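Local atomic coordinates of maltose/maltodextrin-binding protein (Thermus thermophilus, PDB entry 2GH9), a protein that binds maltotriose and probably serves as the periplasmic-type binding component for uptake of malto-oligosaccharides. Residues F111-A116 / D155-F160; P264-Q269 / K327-G332. One frame throughout, in Å; residues are numbered along the deposited sequence.

From the N terminus, the chain first reaches interaction 1, where the end of strand 104-113 and the passage into strand 116-120 meet the start of helix 156-166, closing a loop of 38 residues. Interaction 2 begins well after that loop has closed: P264-Q269, in strand 265-273, meets the turn K327-G332 at the close of a 57-residue excursion that is largely helical. The two loops therefore follow in series, neither nested nor crossed. In space they join, because strands 104-113 and 265-273 are antiparallel neighbours, with F111 O 2.8 Å from Q269 N. F160 and F265 stack as well, and S114 of interaction 1 touches V328 and F329 of the late turn.

Interaction 1 of 2, residues F111-A116 / D155-F160; sequences FAESVA and DPYFNF. With GLC (alpha-D-glucopyranose), chain B; GLC (alpha-D-glucopyranose), chain C.
E113 OE2 is gripped three times: by O2 of the chain B glucose at 2.7 Å, by water 1 and by the side-chain amide of Q269. The same water lies 2.6 Å from Y157 OH and also reaches O3 of that glucose, linking the strand to the helix through solvent and sugar. R305 makes a salt bridge with the other carboxylate oxygen, OE1, which probably keeps E113 charged and fixes its rotation. The Y157 ring forms a floor under the chain B glucose, whose C4 sits 3.8 Å above the ring plane, over its centre. A chi1 of 175° swings this ring away from the tyrosine's own backbone N, and the side chain reaches from its helix toward E113 and S114. This is the ligand cleft of a two-lobed periplasmic binding protein, and the segment F111-A116 runs between two sheets, consistent with a hinge connection. D155 holds the opposite end of the sugar contact. Its OD2 accepts from O6 of the chain B glucose at 2.7 Å, and its OD1 accepts from O6 of the chain C glucose. As N-cap of helix 156-166, D155 also takes a weak bond from F158 N to OD1, 3.4 Å long, which may help to orient the carboxylate. V115 makes the apolar part of the contact: its CG1 lies over one F158 face, 4.2 Å from the ring centroid, a CH-pi contact. The same methyl meets Y157 CE2 obliquely at 3.9 Å. Replacing Y157 by an alanine removes the ring, which would probably weaken the hold on the chain B glucose, leave water 1 short of a partner and open a gap beside V115 CG1.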
loop_
_atom_site.group_PDB
_atom_site.type_symbol
_atom_site.label_atom_id
_atom_site.label_comp_id
_atom_site.label_asym_id
_atom_site.label_seq_id
_atom_site.Cartn_x
_atom_site.Cartn_y
_atom_site.Cartn_z
ATOM N N PHE A 111 -1.344 5.496 9.410
ATOM C CA PHE A 111 -0.048 5.445 8.735
ATOM C C PHE A 111 -0.170 5.689 7.248
ATOM O O PHE A 111 -1.188 5.345 6.623
ATOM C CB PHE A 111 0.617 4.083 8.968
ATOM C CG PHE A 111 0.550 3.613 10.394
ATOM C CD1 PHE A 111 1.292 4.249 11.377
ATOM C CD2 PHE A 111 -0.250 2.542 10.750
ATOM C CE1 PHE A 111 1.213 3.832 12.709
ATOM C CE2 PHE A 111 -0.313 2.117 12.075
ATOM C CZ PHE A 111 0.424 2.772 13.048
ATOM N N ALA A 112 0.844 6.326 6.689
ATOM C CA ALA A 112 0.931 6.539 5.258
ATOM C C ALA A 112 2.070 5.700 4.716
ATOM O O ALA A 112 3.046 5.421 5.418
ATOM C CB ALA A 112 1.140 8.015 4.949
ATOM N N GLU A 113 1.938 5.285 3.461
ATOM C CA GLU A 113 2.896 4.385 2.858
ATOM C C GLU A 113 2.862 4.517 1.351
ATOM O O GLU A 113 1.877 4.939 0.776
ATOM C CB GLU A 113 2.538 2.952 3.222
ATOM C CG GLU A 113 1.135 2.538 2.752
ATOM C CD GLU A 113 0.667 1.242 3.345
ATOM O OE1 GLU A 113 1.305 0.807 4.306
ATOM O OE2 GLU A 113 -0.322 0.638 2.837
ATOM N N SER A 114 3.949 4.093 0.724
ATOM C CA SER A 114 3.999 3.951 -0.723
ATOM C C SER A 114 5.127 3.002 -1.031
ATOM O O SER A 114 6.005 2.785 -0.196
ATOM C CB SER A 114 4.252 5.314 -1.403
ATOM O OG SER A 114 5.631 5.645 -1.403
ATOM N N VAL A 115 5.131 2.439 -2.234
ATOM C CA VAL A 115 6.334 1.771 -2.701
ATOM C C VAL A 115 7.413 2.787 -3.051
ATOM O O VAL A 115 7.162 3.983 -3.272
ATOM C CB VAL A 115 6.076 0.795 -3.918
ATOM C CG1 VAL A 115 5.138 -0.329 -3.483
ATOM C CG2 VAL A 115 5.562 1.553 -5.169
ATOM N N ALA A 116 8.641 2.284 -3.056
ATOM C CA ALA A 116 9.824 3.057 -3.390
ATOM C C ALA A 116 10.967 2.089 -3.750
ATOM O O ALA A 116 10.879 0.877 -3.534
ATOM C CB ALA A 116 10.252 3.922 -2.223
ATOM N N ASP A 155 1.736 -7.537 -9.797
ATOM C CA ASP A 155 0.807 -6.761 -8.964
ATOM C C ASP A 155 0.464 -5.348 -9.521
ATOM O O ASP A 155 1.348 -4.542 -9.767
ATOM C CB ASP A 155 1.401 -6.687 -7.555
ATOM C CG ASP A 155 0.405 -6.221 -6.498
ATOM O OD1 ASP A 155 -0.109 -5.110 -6.648
ATOM O OD2 ASP A 155 0.180 -6.946 -5.496
ATOM N N PRO A 156 -0.824 -5.037 -9.702
ATOM C CA PRO A 156 -1.222 -3.731 -10.293
ATOM C C PRO A 156 -0.873 -2.470 -9.451
ATOM O O PRO A 156 -0.382 -1.452 -9.987
ATOM C CB PRO A 156 -2.745 -3.872 -10.475
ATOM C CG PRO A 156 -3.160 -4.969 -9.597
ATOM C CD PRO A 156 -1.992 -5.876 -9.364
ATOM N N TYR A 157 -1.115 -2.550 -8.147
ATOM C CA TYR A 157 -0.612 -1.536 -7.182
ATOM C C TYR A 157 0.902 -1.248 -7.303
ATOM O O TYR A 157 1.317 -0.098 -7.384
ATOM C CB TYR A 157 -0.941 -2.002 -5.762
ATOM C CG TYR A 157 -0.400 -1.150 -4.633
ATOM C CD1 TYR A 157 -1.145 -0.118 -4.124
ATOM C CD2 TYR A 157 0.843 -1.431 -4.051
ATOM C CE1 TYR A 157 -0.691 0.644 -3.076
ATOM C CE2 TYR A 157 1.326 -0.673 -3.022
ATOM C CZ TYR A 157 0.541 0.375 -2.517
ATOM O OH TYR A 157 0.971 1.169 -1.476
ATOM N N PHE A 158 1.733 -2.283 -7.321
ATOM C CA PHE A 158 3.198 -2.082 -7.408
ATOM C C PHE A 158 3.621 -1.394 -8.711
ATOM O O PHE A 158 4.565 -0.592 -8.742
ATOM C CB PHE A 158 3.914 -3.429 -7.266
ATOM C CG PHE A 158 4.092 -3.872 -5.852
ATOM C CD1 PHE A 158 5.333 -3.776 -5.242
ATOM C CD2 PHE A 158 3.036 -4.384 -5.134
ATOM C CE1 PHE A 158 5.502 -4.185 -3.946
ATOM C CE2 PHE A 158 3.203 -4.779 -3.828
ATOM C CZ PHE A 158 4.442 -4.701 -3.242
ATOM N N ASN A 159 2.887 -1.698 -9.779
ATOM C CA ASN A 159 3.145 -1.158 -11.113
ATOM C C ASN A 159 2.507 0.190 -11.434
ATOM O O ASN A 159 2.841 0.777 -12.459
ATOM C CB ASN A 159 2.698 -2.172 -12.174
ATOM C CG ASN A 159 3.665 -3.299 -12.317
ATOM O OD1 ASN A 159 4.803 -3.082 -12.716
ATOM N ND2 ASN A 159 3.248 -4.495 -11.950
ATOM N N PHE A 160 1.597 0.686 -10.587
ATOM C CA PHE A 160 0.936 1.947 -10.883
ATOM C C PHE A 160 1.918 3.069 -11.232
ATOM O O PHE A 160 1.659 3.842 -12.146
ATOM C CB PHE A 160 -0.022 2.415 -9.783
ATOM C CG PHE A 160 -0.538 3.805 -10.028
ATOM C CD1 PHE A 160 -1.424 4.047 -11.073
ATOM C CD2 PHE A 160 -0.083 4.882 -9.277
ATOM C CE1 PHE A 160 -1.880 5.323 -11.326
ATOM C CE2 PHE A 160 -0.526 6.168 -9.551
ATOM C CZ PHE A 160 -1.426 6.384 -10.579
HETATM C C1 GLC B . 0.754 -3.543 0.502
HETATM C C2 GLC B . -0.050 -2.268 0.683
HETATM C C3 GLC B . -1.477 -2.481 0.131
HETATM C C4 GLC B . -1.491 -3.022 -1.290
HETATM C C5 GLC B . -0.585 -4.246 -1.396
HETATM C C6 GLC B . -0.458 -4.708 -2.853
HETATM O O2 GLC B . -0.134 -1.944 2.074
HETATM O O3 GLC B . -2.209 -1.276 0.201
HETATM O O4 GLC B . -2.839 -3.365 -1.670
HETATM O O5 GLC B . 0.730 -3.953 -0.871
HETATM O O6 GLC B . -0.177 -6.107 -2.952
HETATM C C1 GLC C . -3.364 -2.538 -2.704
HETATM C C2 GLC C . -4.794 -2.231 -2.300
HETATM C C3 GLC C . -5.635 -3.497 -2.328
HETATM C C4 GLC C . -5.500 -4.158 -3.694
HETATM C C5 GLC C . -4.035 -4.414 -4.077
HETATM C C6 GLC C . -3.860 -4.960 -5.502
HETATM O O2 GLC C . -4.828 -1.642 -0.986
HETATM O O3 GLC C . -6.999 -3.178 -2.068
HETATM O O4 GLC C . -6.237 -5.380 -3.659
HETATM O O5 GLC C . -3.301 -3.189 -3.989
HETATM O O6 GLC C . -2.581 -5.596 -5.606
HETATM O O HOH W 1 -0.997 1.186 0.160
#

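Interaction 2 of 2, residues P264-Q269 / K327-G332; sequences PFLGVQ and KVFPLG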
loop_
_atom_site.group_PDB
_atom_site.type_symbol
_atom_site.label_atom_id
_atom_site.label_comp_id
_atom_site.label_asym_id
_atom_site.label_seq_id
_atom_site.Cartn_x
_atom_site.Cartn_y
_atom_site.Cartn_z
ATOM N N PRO A 264 4.264 6.789 -7.299
ATOM C CA PRO A 264 3.467 5.659 -6.794
ATOM C C PRO A 264 2.106 6.072 -6.218
ATOM O O PRO A 264 1.890 7.249 -5.978
ATOM C CB PRO A 264 4.350 5.122 -5.656
ATOM C CG PRO A 264 4.959 6.402 -5.081
ATOM C CD PRO A 264 5.221 7.282 -6.282
ATOM N N PHE A 265 1.229 5.092 -5.968
ATOM C CA PHE A 265 0.085 5.291 -5.089
ATOM C C PHE A 265 0.540 5.645 -3.669
ATOM O O PHE A 265 1.515 5.097 -3.163
ATOM C CB PHE A 265 -0.784 4.029 -4.978
ATOM C CG PHE A 265 -1.715 3.780 -6.142
ATOM C CD1 PHE A 265 -2.577 4.770 -6.597
ATOM C CD2 PHE A 265 -1.785 2.513 -6.720
ATOM C CE1 PHE A 265 -3.479 4.522 -7.628
ATOM C CE2 PHE A 265 -2.697 2.249 -7.753
ATOM C CZ PHE A 265 -3.538 3.266 -8.211
ATOM N N LEU A 266 -0.182 6.569 -3.044
ATOM C CA LEU A 266 -0.111 6.809 -1.617
ATOM C C LEU A 266 -1.258 6.022 -1.019
ATOM O O LEU A 266 -2.378 6.008 -1.552
ATOM C CB LEU A 266 -0.199 8.308 -1.287
ATOM C CG LEU A 266 0.833 9.167 -2.038
ATOM C CD1 LEU A 266 0.582 10.664 -1.875
ATOM C CD2 LEU A 266 2.264 8.828 -1.615
ATOM N N GLY A 267 -0.946 5.285 0.028
ATOM C CA GLY A 267 -1.924 4.485 0.720
ATOM C C GLY A 267 -1.968 4.983 2.136
ATOM O O GLY A 267 -0.939 5.314 2.699
ATOM N N VAL A 268 -3.164 5.031 2.704
ATOM C CA VAL A 268 -3.329 5.328 4.112
ATOM C C VAL A 268 -3.904 4.102 4.787
ATOM O O VAL A 268 -4.947 3.576 4.364
ATOM C CB VAL A 268 -4.230 6.558 4.349
ATOM C CG1 VAL A 268 -4.317 6.848 5.817
ATOM C CG2 VAL A 268 -3.701 7.756 3.586
ATOM N N GLN A 269 -3.203 3.636 5.819
ATOM C CA GLN A 269 -3.692 2.564 6.656
ATOM C C GLN A 269 -4.418 3.166 7.861
ATOM O O GLN A 269 -3.902 4.068 8.504
ATOM C CB GLN A 269 -2.541 1.686 7.129
ATOM C CG GLN A 269 -1.804 0.946 6.015
ATOM C CD GLN A 269 -2.459 -0.359 5.594
ATOM O OE1 GLN A 269 -3.155 -1.007 6.371
ATOM N NE2 GLN A 269 -2.222 -0.754 4.349
ATOM N N LYS A 327 10.500 12.348 0.502
ATOM C CA LYS A 327 10.944 12.729 -0.812
ATOM C C LYS A 327 10.218 11.920 -1.890
ATOM O O LYS A 327 10.294 12.251 -3.066
ATOM C CB LYS A 327 12.467 12.570 -0.901
ATOM C CG LYS A 327 13.250 13.615 -0.029
ATOM C CD LYS A 327 13.163 15.023 -0.660
ATOM C CE LYS A 327 13.391 16.201 0.356
ATOM N NZ LYS A 327 12.191 16.537 1.195
ATOM N N VAL A 328 9.516 10.865 -1.475
ATOM C CA VAL A 328 8.778 9.999 -2.387
ATOM C C VAL A 328 7.298 10.368 -2.410
ATOM O O VAL A 328 6.698 10.442 -3.483
ATOM C CB VAL A 328 8.971 8.488 -2.031
ATOM C CG1 VAL A 328 8.053 7.608 -2.884
ATOM C CG2 VAL A 328 10.418 8.071 -2.179
ATOM N N PHE A 329 6.698 10.631 -1.245
ATOM C CA PHE A 329 5.250 10.892 -1.209
ATOM C C PHE A 329 4.758 12.004 -2.121
ATOM O O PHE A 329 3.705 11.871 -2.724
ATOM C CB PHE A 329 4.735 11.157 0.219
ATOM C CG PHE A 329 4.759 9.942 1.135
ATOM C CD1 PHE A 329 4.975 8.648 0.653
ATOM C CD2 PHE A 329 4.538 10.111 2.493
ATOM C CE1 PHE A 329 4.987 7.566 1.516
ATOM C CE2 PHE A 329 4.561 9.040 3.361
ATOM C CZ PHE A 329 4.766 7.757 2.870
ATOM N N PRO A 330 5.498 13.115 -2.218
ATOM C CA PRO A 330 5.039 14.182 -3.122
ATOM C C PRO A 330 4.997 13.828 -4.605
ATOM O O PRO A 330 4.352 14.541 -5.375
ATOM C CB PRO A 330 6.055 15.301 -2.886
ATOM C CG PRO A 330 6.593 15.030 -1.530
ATOM C CD PRO A 330 6.713 13.519 -1.495
ATOM N N LEU A 331 5.673 12.751 -4.998
ATOM C CA LEU A 331 5.616 12.278 -6.386
ATOM C C LEU A 331 4.325 11.512 -6.720
ATOM O O LEU A 331 3.961 11.365 -7.890
ATOM C CB LEU A 331 6.811 11.389 -6.666
ATOM C CG LEU A 331 8.187 11.937 -6.328
ATOM C CD1 LEU A 331 9.222 10.866 -6.609
ATOM C CD2 LEU A 331 8.495 13.264 -7.058
ATOM N N GLY A 332 3.621 11.061 -5.681
ATOM C CA GLY A 332 2.538 10.104 -5.819
ATOM C C GLY A 332 1.137 10.691 -5.879
ATOM O O GLY A 332 0.964 11.905 -5.868
#
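The backbones come together at P264 and G332, whose CA atoms are 4.6 Å apart, with P264 O only 2.9 Å from G332 CA. The approach is so close because G332 has no side chain: a beta carbon built there would point at the strand and fall 2.4 Å from P264 O, a clash. The turn before it is a short 3-10 segment, closed by L331 N to V328 O at 2.9 Å and by G332 N to F329 O at 3.1 Å. L266 contributes the largest part of the strand's side of the contact. Its CG stands beside the backbone N, anti to the carbonyl carbon (chi1 -54°), and its two methyls share F329 between them. CD2 comes obliquely at the ring, 3.5 Å from F329 CD1, and also touches F329 CB and CG. Both CD1 and CD2 rest 3.5 Å from F329 O, the carbonyl that already accepts from G332. CD1 lies against the backbone of G332 too, so one leucine spans the 3-10 segment from F329 to G332. The P264 ring packs two residues earlier in the chain: its CG lies 4.0 Å from V328 CG1, and its CD faces the backbone of L331 and G332. V328 in turn reaches S114, and S114 also touches F329, which brings the crossing segment F111-A116 against the turn. The side chains that meet are apolar, and they also press on backbone carbonyls. Just past the turn, P264 makes a backbone bond to A333, and L266 bonds to A333 and M335. These bonds begin the parallel pairing of strand 265-273 with strand 333-334, consistent with the linker region between the two lobes, as in maltose-binding proteins.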